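Local coordinates for protein putative phosphoribosyltransferase (Neisseria gonorrhoeae, PDB 5VOG) that binds the alarmone ppGpp together with magnesium and probably acts as a phosphoribosyltransferase of the type I family, at residues A[98-103]-A[126-131]. Residues are numbered along the deposited sequence; the frame is centred on the assembly and turned at random.
Sequences GKNVLV and FDTVGV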
loop_
_atom_site.group_PDB
_atom_site.type_symbol
_atom_site.label_atom_id
_atom_site.label_comp_id
_atom_site.label_asym_id
_atom_site.label_seq_id
_atom_site.Cartn_x
_atom_site.Cartn_y
_atom_site.Cartn_z
ATOM N N GLY A 98 -10.889 20.256 -6.987
ATOM C CA GLY A 98 -12.210 20.099 -7.563
ATOM C C GLY A 98 -12.551 18.703 -8.026
ATOM O O GLY A 98 -13.553 18.530 -8.723
ATOM N N LYS A 99 -11.757 17.703 -7.659
ATOM C CA LYS A 99 -11.977 16.327 -8.078
ATOM C C LYS A 99 -12.664 15.530 -6.973
ATOM O O LYS A 99 -12.827 15.989 -5.841
ATOM C CB LYS A 99 -10.649 15.662 -8.459
ATOM C CG LYS A 99 -9.937 16.325 -9.623
ATOM C CD LYS A 99 -10.804 16.295 -10.866
ATOM C CE LYS A 99 -10.090 16.878 -12.074
ATOM N NZ LYS A 99 -10.946 16.792 -13.292
ATOM N N ASN A 100 -13.063 14.309 -7.321
ATOM C CA ASN A 100 -13.687 13.381 -6.387
ATOM C C ASN A 100 -12.621 12.428 -5.862
ATOM O O ASN A 100 -11.943 11.765 -6.654
ATOM C CB ASN A 100 -14.801 12.588 -7.069
ATOM C CG ASN A 100 -15.906 13.471 -7.593
ATOM O OD1 ASN A 100 -16.227 14.492 -6.994
ATOM N ND2 ASN A 100 -16.492 13.084 -8.719
ATOM N N VAL A 101 -12.480 12.339 -4.541
ATOM C CA VAL A 101 -11.459 11.479 -3.945
ATOM C C VAL A 101 -12.115 10.481 -3.000
ATOM O O VAL A 101 -13.055 10.815 -2.266
ATOM C CB VAL A 101 -10.360 12.294 -3.228
ATOM C CG1 VAL A 101 -9.573 13.135 -4.245
ATOM C CG2 VAL A 101 -10.936 13.158 -2.122
ATOM N N LEU A 102 -11.614 9.245 -3.030
ATOM C CA LEU A 102 -12.144 8.127 -2.252
ATOM C C LEU A 102 -11.108 7.748 -1.198
ATOM O O LEU A 102 -10.038 7.226 -1.530
ATOM C CB LEU A 102 -12.451 6.930 -3.154
ATOM C CG LEU A 102 -13.052 5.713 -2.451
ATOM C CD1 LEU A 102 -14.464 6.044 -1.953
ATOM C CD2 LEU A 102 -13.053 4.490 -3.364
ATOM N N VAL A 103 -11.430 7.996 0.068
ATOM C CA VAL A 103 -10.563 7.618 1.179
ATOM C C VAL A 103 -10.733 6.123 1.427
ATOM O O VAL A 103 -11.861 5.631 1.474
ATOM C CB VAL A 103 -10.921 8.445 2.428
ATOM C CG1 VAL A 103 -10.076 8.053 3.625
ATOM C CG2 VAL A 103 -10.801 9.951 2.126
ATOM N N PHE A 126 -11.823 19.757 -2.639
ATOM C CA PHE A 126 -12.346 18.616 -3.374
ATOM C C PHE A 126 -13.821 18.834 -3.686
ATOM O O PHE A 126 -14.520 19.580 -2.998
ATOM C CB PHE A 126 -12.194 17.316 -2.577
ATOM C CG PHE A 126 -10.776 16.967 -2.214
ATOM C CD1 PHE A 126 -9.811 16.798 -3.197
ATOM C CD2 PHE A 126 -10.420 16.755 -0.891
ATOM C CE1 PHE A 126 -8.506 16.461 -2.861
ATOM C CE2 PHE A 126 -9.112 16.408 -0.545
ATOM C CZ PHE A 126 -8.159 16.264 -1.535
ATOM N N ASP A 127 -14.291 18.160 -4.734
ATOM C CA ASP A 127 -15.719 18.113 -5.020
ATOM C C ASP A 127 -16.405 17.161 -4.046
ATOM O O ASP A 127 -17.028 17.603 -3.074
ATOM C CB ASP A 127 -15.960 17.689 -6.473
ATOM C CG ASP A 127 -17.434 17.654 -6.840
ATOM O OD1 ASP A 127 -18.272 18.056 -6.009
ATOM O OD2 ASP A 127 -17.756 17.226 -7.969
ATOM N N THR A 128 -16.310 15.859 -4.300
ATOM C CA THR A 128 -16.865 14.836 -3.423
ATOM C C THR A 128 -15.727 14.116 -2.718
ATOM O O THR A 128 -14.767 13.684 -3.364
ATOM C CB THR A 128 -17.705 13.822 -4.207
ATOM O OG1 THR A 128 -18.836 14.477 -4.790
ATOM C CG2 THR A 128 -18.195 12.699 -3.299
ATOM N N VAL A 129 -15.833 14.000 -1.396
ATOM C CA VAL A 129 -15.006 13.102 -0.598
ATOM C C VAL A 129 -15.884 11.935 -0.170
ATOM O O VAL A 129 -16.909 12.138 0.490
ATOM C CB VAL A 129 -14.405 13.809 0.626
ATOM C CG1 VAL A 129 -13.572 12.826 1.452
ATOM C CG2 VAL A 129 -13.565 15.003 0.196
ATOM N N GLY A 130 -15.490 10.716 -0.553
ATOM C CA GLY A 130 -16.155 9.512 -0.114
ATOM C C GLY A 130 -15.196 8.647 0.691
ATOM O O GLY A 130 -13.984 8.894 0.731
ATOM N N VAL A 131 -15.745 7.632 1.349
ATOM C CA VAL A 131 -14.914 6.718 2.122
ATOM C C VAL A 131 -15.335 5.282 1.838
ATOM O O VAL A 131 -16.528 4.972 1.718
ATOM C CB VAL A 131 -14.956 7.041 3.635
ATOM C CG1 VAL A 131 -16.321 6.787 4.215
ATOM C CG2 VAL A 131 -13.891 6.250 4.387
HETATM O O HOH W 1 -15.678 16.892 -9.794
HETATM O O HOH W 2 -18.583 15.242 -9.352
#
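Val101 sets a methyl on one face of the Phe126 ring: CG2 stands 3.8 Å from the ring centroid and only 9° off the normal, which meets the criterion for a CH-pi contact over the face. Its other methyl, CG1, lies on the same side of the ring plane, above and just outside the CD1-CE1 bond, 3.8 Å from Phe126 CE1, so both methyls approach from that side. With CG1 anti to the carbonyl carbon (chi1 -65°), CG2 is left between backbone N and carbonyl carbon, the position from which it covers the ring.

The second flat group is the amide of Asn100. Its OD1 takes the N-H of Thr128 at 3.0 Å, in the carbonyl plane and on a lone pair, although the bond is bent to 140° at the hydrogen. ND2 donates to a water that lies 2.6 Å from Asp127 OD2; a second water lies between the same carboxylate oxygen and Gly98 O. Side chain and solvent thus join the two segments, as does Asp127 N, which reaches Lys99 O from above the carbonyl plane.

Val101, Leu102 and Val103 pair in parallel with Val129, Gly130 and Val131: Val101 N bonds Thr128 O, Val101 O receives Gly130 N at 3.0 Å in a nearly straight approach, and Val103 N bonds Gly130 O. At Gly130, which has no side chain, Leu102 CD1 packs over the backbone, 3.8 Å from Gly130 C.

These are adjacent central strands of the phosphoribosyltransferase fold, linked through helix 112-121 in a beta-alpha-beta crossover. Leu118 and Leu121 of that helix touch Val103, Val129 and Phe126, Leu102 meets helix 49-59 on the other face, and strand 40-45, whose Ile42 touches Val101, flanks 101-103 on its far side.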